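Local atomic coordinates of aminopeptidase N family protein (Idiomarina loihiensis L2TR, PDB entry 4FGM), a protein that probably acts as a zinc-dependent aminopeptidase of the M61 family, trimming residues from the N-terminal end of peptides. Residues 155-159 / 160-164; 193-197 / 198-202; 454-458 / 459-463. All coordinates share one frame; numbering follows the deposited sequence.

Contact 1 (155-159 / 160-164); sequences FRADN and YDALI
Asn159 closes the N-terminal end of the short helix 160-163 with its own side chain: OD1 accepts from Ala162 N at 2.9 Å, the donor lying nearly along the C=O direction (C=O...N 163°). This is an N-cap, and it depends on a first torsion of 50°, which tucks CG between the backbone N and the carbonyl carbon of Asn159 and folds the amide back over the first turn. The backbone carbonyl of the same residue opens the helix. Its O takes a straight bond from Leu163 N at 2.9 Å and a weak one from Ala162 N, so two acceptors of one residue share the amides of the first turn. The tight part lies where buried Ala157 faces the helix. Its CB sets a methyl group against backbone, 3.6 Å from Leu163 N, with Ala162 CB at 4.0 Å and Leu163 CB as apolar neighbours. The solvent side is looser and polar: Arg156 NH1 meets OD1 of exposed Asp158 in a 2.9 Å salt bridge, with the carboxylate oxygen in the guanidinium plane. Asp161 turns its carboxylate to Arg240 in another salt bridge. Within the M61 N-terminal domain, Leu163 packs on strands 2-10 and 123-127, the latter antiparallel to strand 153-157, while Tyr160 OH bonds to Cys112 O and Ile164 rests on helix 108-111.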
# COMPACT_ATOMS: atom_id res chain seq x y z
N PHE A 155 -21.34 -9.71 15.42
CA PHE A 155 -20.00 -9.33 15.81
C PHE A 155 -20.05 -8.08 16.67
O PHE A 155 -21.01 -7.30 16.60
CB PHE A 155 -19.14 -9.06 14.55
CG PHE A 155 -19.11 -10.22 13.59
CD1 PHE A 155 -20.16 -10.43 12.69
CD2 PHE A 155 -18.05 -11.12 13.59
CE1 PHE A 155 -20.15 -11.52 11.82
CE2 PHE A 155 -18.02 -12.21 12.73
CZ PHE A 155 -19.08 -12.41 11.84
N ARG A 156 -19.02 -7.88 17.50
CA ARG A 156 -18.96 -6.72 18.38
C ARG A 156 -17.61 -6.01 18.34
O ARG A 156 -16.55 -6.65 18.37
CB ARG A 156 -19.26 -7.15 19.82
CG ARG A 156 -19.23 -6.01 20.83
CD ARG A 156 -19.53 -6.51 22.24
NE ARG A 156 -19.41 -5.45 23.24
CZ ARG A 156 -18.27 -4.84 23.56
NH1 ARG A 156 -17.13 -5.18 22.97
NH2 ARG A 156 -18.26 -3.88 24.48
N ALA A 157 -17.65 -4.69 18.28
CA ALA A 157 -16.44 -3.87 18.28
C ALA A 157 -16.54 -2.94 19.49
O ALA A 157 -17.64 -2.51 19.85
CB ALA A 157 -16.35 -3.05 17.00
N ASP A 158 -15.42 -2.64 20.13
CA ASP A 158 -15.45 -1.77 21.30
C ASP A 158 -15.96 -0.36 21.03
O ASP A 158 -16.49 0.29 21.93
CB ASP A 158 -14.07 -1.71 21.95
CG ASP A 158 -13.62 -3.05 22.50
OD1 ASP A 158 -14.49 -3.90 22.79
OD2 ASP A 158 -12.40 -3.26 22.67
N ASN A 159 -15.83 0.10 19.80
CA ASN A 159 -16.27 1.45 19.43
C ASN A 159 -16.24 1.65 17.91
O ASN A 159 -15.74 0.79 17.18
CB ASN A 159 -15.37 2.49 20.10
CG ASN A 159 -13.90 2.20 19.89
OD1 ASN A 159 -13.45 2.03 18.75
ND2 ASN A 159 -13.15 2.13 20.98
N TYR A 160 -16.77 2.77 17.45
CA TYR A 160 -16.82 3.03 16.02
C TYR A 160 -15.45 2.90 15.35
O TYR A 160 -15.33 2.34 14.26
CB TYR A 160 -17.38 4.42 15.73
CG TYR A 160 -17.64 4.65 14.27
CD1 TYR A 160 -18.70 4.00 13.62
CD2 TYR A 160 -16.82 5.48 13.51
CE1 TYR A 160 -18.93 4.17 12.26
CE2 TYR A 160 -17.04 5.65 12.14
CZ TYR A 160 -18.10 4.99 11.52
OH TYR A 160 -18.31 5.13 10.17
N ASP A 161 -14.41 3.40 16.01
CA ASP A 161 -13.05 3.34 15.48
C ASP A 161 -12.63 1.91 15.21
O ASP A 161 -11.96 1.62 14.21
CB ASP A 161 -12.06 3.97 16.45
CG ASP A 161 -10.64 3.95 15.92
OD1 ASP A 161 -10.33 4.73 15.00
OD2 ASP A 161 -9.84 3.13 16.43
N ALA A 162 -13.01 1.01 16.11
CA ALA A 162 -12.66 -0.39 15.95
C ALA A 162 -13.52 -0.98 14.84
O ALA A 162 -13.04 -1.73 13.99
CB ALA A 162 -12.88 -1.14 17.25
N LEU A 163 -14.80 -0.63 14.84
CA LEU A 163 -15.73 -1.12 13.83
C LEU A 163 -15.22 -0.93 12.41
O LEU A 163 -15.27 -1.86 11.59
CB LEU A 163 -17.08 -0.41 13.97
CG LEU A 163 -18.12 -0.76 12.89
CD1 LEU A 163 -18.65 -2.18 13.14
CD2 LEU A 163 -19.27 0.24 12.95
N ILE A 164 -14.75 0.27 12.11
CA ILE A 164 -14.27 0.56 10.76
C ILE A 164 -12.86 0.05 10.48
O ILE A 164 -12.26 0.39 9.46
CB ILE A 164 -14.37 2.06 10.46
CG1 ILE A 164 -13.48 2.86 11.41
CG2 ILE A 164 -15.82 2.51 10.60
CD1 ILE A 164 -13.43 4.33 11.08

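Contact 2 (193-197 / 198-202); sequences HYADT and SRITA
With chi1 at 178°, Asp196 swings CG opposite its backbone N and over the start of helix 197-215, where Arg199 has its own CG in the same relation to N (chi1 -170°) before bending at chi2. Asp196 is the N-cap: OD1 accepts from Arg199 N at 3.2 Å, a nearly straight bond whose donor stands above the carboxylate plane. The cap also brings Asp196 CG within 3.5 Å of Arg199 CB, and the two side chains cross at about a right angle. Backbone bonding takes over at once, Asp196 O accepting from Ile200 N at 3.1 Å. On the apolar side, Ile200 reaches back along the turn until CD1 meets Ala195 CB at 3.8 Å; Leu187 of strand 183-190 and Phe267 of helix 262-277 also touch Ile200. Before the cap, His193 ND1 accepts from Ala195 N in the plane of the ring, and NE2 bonds to Thr174 OG1. Arg199 directs its guanidinium to the carbonyls of Gln257 and Tyr258, and Thr197 OG1 bonds to Glu176. No direct salt bridge joins Asp196 and Arg199; instead one water donates to Asp196 OD2 at 2.5 Å and accepts from Arg199 NH1 at 2.8 Å.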
# COMPACT_ATOMS: atom_id res chain seq x y z
N HIS A 193 -8.45 -19.22 -8.57
CA HIS A 193 -7.02 -19.35 -8.30
C HIS A 193 -6.61 -20.82 -8.22
O HIS A 193 -7.46 -21.70 -8.15
CB HIS A 193 -6.69 -18.69 -6.97
CG HIS A 193 -7.24 -19.44 -5.79
ND1 HIS A 193 -6.61 -20.54 -5.26
CD2 HIS A 193 -8.41 -19.32 -5.13
CE1 HIS A 193 -7.37 -21.07 -4.32
NE2 HIS A 193 -8.47 -20.35 -4.22
N TYR A 194 -5.31 -21.08 -8.21
CA TYR A 194 -4.80 -22.45 -8.12
C TYR A 194 -3.74 -22.53 -7.04
O TYR A 194 -2.78 -23.28 -7.15
CB TYR A 194 -4.19 -22.88 -9.45
CG TYR A 194 -5.10 -22.65 -10.63
CD1 TYR A 194 -5.25 -21.38 -11.19
CD2 TYR A 194 -5.85 -23.69 -11.17
CE1 TYR A 194 -6.12 -21.15 -12.24
CE2 TYR A 194 -6.73 -23.48 -12.23
CZ TYR A 194 -6.86 -22.20 -12.76
OH TYR A 194 -7.74 -21.98 -13.79
N ALA A 195 -3.93 -21.75 -5.98
CA ALA A 195 -2.97 -21.68 -4.89
C ALA A 195 -2.71 -22.95 -4.10
O ALA A 195 -3.62 -23.69 -3.72
CB ALA A 195 -3.37 -20.57 -3.92
N ASP A 196 -1.42 -23.20 -3.86
CA ASP A 196 -0.99 -24.31 -3.04
C ASP A 196 -0.99 -23.67 -1.65
O ASP A 196 0.04 -23.15 -1.20
CB ASP A 196 0.44 -24.72 -3.42
CG ASP A 196 0.97 -25.86 -2.57
OD1 ASP A 196 0.40 -26.09 -1.48
OD2 ASP A 196 1.96 -26.50 -2.99
N THR A 197 -2.14 -23.68 -0.99
CA THR A 197 -2.28 -23.06 0.33
C THR A 197 -1.36 -23.59 1.42
O THR A 197 -0.96 -22.85 2.31
CB THR A 197 -3.73 -23.12 0.84
OG1 THR A 197 -4.23 -24.45 0.68
CG2 THR A 197 -4.60 -22.15 0.07
N SER A 198 -1.02 -24.88 1.37
CA SER A 198 -0.14 -25.43 2.39
C SER A 198 1.22 -24.76 2.28
O SER A 198 1.80 -24.34 3.27
CB SER A 198 0.02 -26.94 2.22
OG SER A 198 -1.19 -27.60 2.51
N ARG A 199 1.72 -24.66 1.05
CA ARG A 199 3.03 -24.06 0.83
C ARG A 199 3.05 -22.57 1.15
O ARG A 199 3.96 -22.11 1.85
CB ARG A 199 3.46 -24.31 -0.62
CG ARG A 199 4.90 -23.95 -0.94
CD ARG A 199 5.02 -22.52 -1.39
NE ARG A 199 6.35 -22.22 -1.94
CZ ARG A 199 6.86 -22.77 -3.04
NH1 ARG A 199 6.17 -23.67 -3.73
NH2 ARG A 199 8.07 -22.42 -3.45
N ILE A 200 2.07 -21.82 0.67
CA ILE A 200 2.00 -20.38 0.92
C ILE A 200 1.85 -20.12 2.42
O ILE A 200 2.48 -19.24 2.99
CB ILE A 200 0.80 -19.74 0.17
CG1 ILE A 200 1.02 -19.86 -1.34
CG2 ILE A 200 0.66 -18.28 0.54
CD1 ILE A 200 -0.19 -19.47 -2.17
N THR A 201 1.00 -20.92 3.04
CA THR A 201 0.74 -20.80 4.46
C THR A 201 2.00 -21.12 5.27
O THR A 201 2.29 -20.46 6.27
CB THR A 201 -0.43 -21.73 4.83
OG1 THR A 201 -1.59 -20.93 5.12
CG2 THR A 201 -0.10 -22.62 5.99
N ALA A 202 2.76 -22.11 4.81
CA ALA A 202 3.99 -22.48 5.48
C ALA A 202 4.98 -21.32 5.41
O ALA A 202 5.68 -21.03 6.38
CB ALA A 202 4.59 -23.72 4.84
O HOH W 1 3.89 -25.30 -4.12

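Contact 3 (454-458 / 459-463); sequences ELLQN and FGVMV
Leu456 O accepts from Phe459 N at 3.0 Å and from Val461 N at 2.8 Å, the two donors arriving from opposite faces of its carbonyl plane as the chain leaves helix 453-457 through a type I turn, Gln457 to Gly460. Leu456 sends its side chain away from its carbonyl, CG anti to the carbonyl carbon (chi1 -72°). Its CB lies 3.8 Å from Val461 CB, and farther out CD1 meets Val463 CG2 at 3.9 Å, so one leucine spans two residues of the strand that lie on the same side. Gly460, with phi 80°, a value that favours glycine, is the C' residue of a Schellman motif, in which Val461 N returns to Leu456 O and Gly460 N bonds to Gln457 O at 2.9 Å. That second donor stands well above the Gln457 carbonyl plane. On the other flank Phe459 folds its ring back against the last helical turn, its edge toward Leu455 O, which lies near the ring plane 3.3 Å from CD1. Leu389 of helix 378-394 touches both Leu455 and Phe459. Trp584 packs against Leu456 and Val461, and strand 461-466 pairs antiparallel with strand 570-575, where Val461 and Val463 both touch Leu573.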
# COMPACT_ATOMS: atom_id res chain seq x y z
N GLU A 454 29.25 4.31 -0.01
CA GLU A 454 30.26 4.08 1.00
C GLU A 454 29.72 3.12 2.06
O GLU A 454 30.38 2.14 2.43
CB GLU A 454 30.66 5.42 1.64
CG GLU A 454 31.83 5.32 2.62
CD GLU A 454 32.38 6.68 3.01
OE1 GLU A 454 32.86 7.41 2.12
OE2 GLU A 454 32.34 7.02 4.22
N LEU A 455 28.51 3.39 2.52
CA LEU A 455 27.84 2.59 3.53
C LEU A 455 27.75 1.12 3.12
O LEU A 455 28.01 0.23 3.93
CB LEU A 455 26.43 3.15 3.76
CG LEU A 455 25.92 3.39 5.18
CD1 LEU A 455 27.06 3.71 6.12
CD2 LEU A 455 24.92 4.54 5.14
N LEU A 456 27.38 0.87 1.87
CA LEU A 456 27.26 -0.50 1.35
C LEU A 456 28.61 -1.16 1.12
O LEU A 456 28.75 -2.38 1.19
CB LEU A 456 26.45 -0.50 0.05
CG LEU A 456 24.96 -0.21 0.23
CD1 LEU A 456 24.35 0.33 -1.06
CD2 LEU A 456 24.26 -1.50 0.68
N GLN A 457 29.61 -0.33 0.83
CA GLN A 457 30.96 -0.82 0.59
C GLN A 457 31.48 -1.40 1.90
O GLN A 457 32.17 -2.42 1.92
CB GLN A 457 31.85 0.33 0.12
CG GLN A 457 32.82 -0.07 -0.98
CD GLN A 457 33.42 1.14 -1.68
OE1 GLN A 457 34.15 1.92 -1.08
NE2 GLN A 457 33.10 1.29 -2.96
N ASN A 458 31.13 -0.75 3.01
CA ASN A 458 31.55 -1.20 4.32
C ASN A 458 30.99 -2.57 4.67
O ASN A 458 31.42 -3.20 5.64
CB ASN A 458 31.15 -0.20 5.40
CG ASN A 458 32.04 1.02 5.42
OD1 ASN A 458 33.27 0.89 5.39
ND2 ASN A 458 31.44 2.20 5.48
N PHE A 459 30.02 -3.04 3.88
CA PHE A 459 29.44 -4.35 4.13
C PHE A 459 29.72 -5.29 2.98
O PHE A 459 29.12 -6.36 2.88
CB PHE A 459 27.93 -4.24 4.35
CG PHE A 459 27.56 -3.70 5.70
CD1 PHE A 459 27.68 -2.34 5.97
CD2 PHE A 459 27.08 -4.54 6.70
CE1 PHE A 459 27.33 -1.83 7.22
CE2 PHE A 459 26.73 -4.04 7.95
CZ PHE A 459 26.85 -2.68 8.21
N GLY A 460 30.65 -4.90 2.11
CA GLY A 460 31.03 -5.74 0.99
C GLY A 460 30.09 -5.73 -0.19
O GLY A 460 30.12 -6.65 -1.01
N VAL A 461 29.26 -4.69 -0.30
CA VAL A 461 28.33 -4.58 -1.41
C VAL A 461 28.80 -3.55 -2.43
O VAL A 461 28.99 -2.37 -2.11
CB VAL A 461 26.92 -4.17 -0.95
CG1 VAL A 461 25.96 -4.21 -2.14
CG2 VAL A 461 26.45 -5.09 0.16
N MSE A 462 28.98 -3.99 -3.67
CA MSE A 462 29.42 -3.12 -4.76
C MSE A 462 28.24 -2.51 -5.51
O MSE A 462 27.23 -3.18 -5.75
CB MSE A 462 30.30 -3.93 -5.71
CG MSE A 462 30.56 -3.28 -7.06
SE MSE A 462 31.70 -4.38 -8.17
CE MSE A 462 30.50 -5.84 -8.56
N VAL A 463 28.35 -1.23 -5.86
CA VAL A 463 27.29 -0.54 -6.60
C VAL A 463 27.79 -0.03 -7.95
O VAL A 463 28.72 0.78 -8.02
CB VAL A 463 26.75 0.68 -5.83
CG1 VAL A 463 25.66 1.36 -6.65
CG2 VAL A 463 26.20 0.25 -4.48

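In the fold
All three contacts are helix ends, each made by one unbroken run of chain: the nearest atoms of contacts 1 and 2 are about 20 Å apart, and contacts 1 and 3 lie on opposite sides of the chain's centre. Contacts 1 and 2 begin helices and borrow a side-chain oxygen, from an amide in one and a carboxylate in the other; contact 3 ends a helix with backbone bonds alone. All are partly buried away from the zinc site, contact 2 least, with two buried residues against four in contacts 1 and 3. Contact 1 links a strand to a helix within the N-terminal domain, contact 2 leads from a loop into helix 197-215, and contact 3 passes from helix to strand.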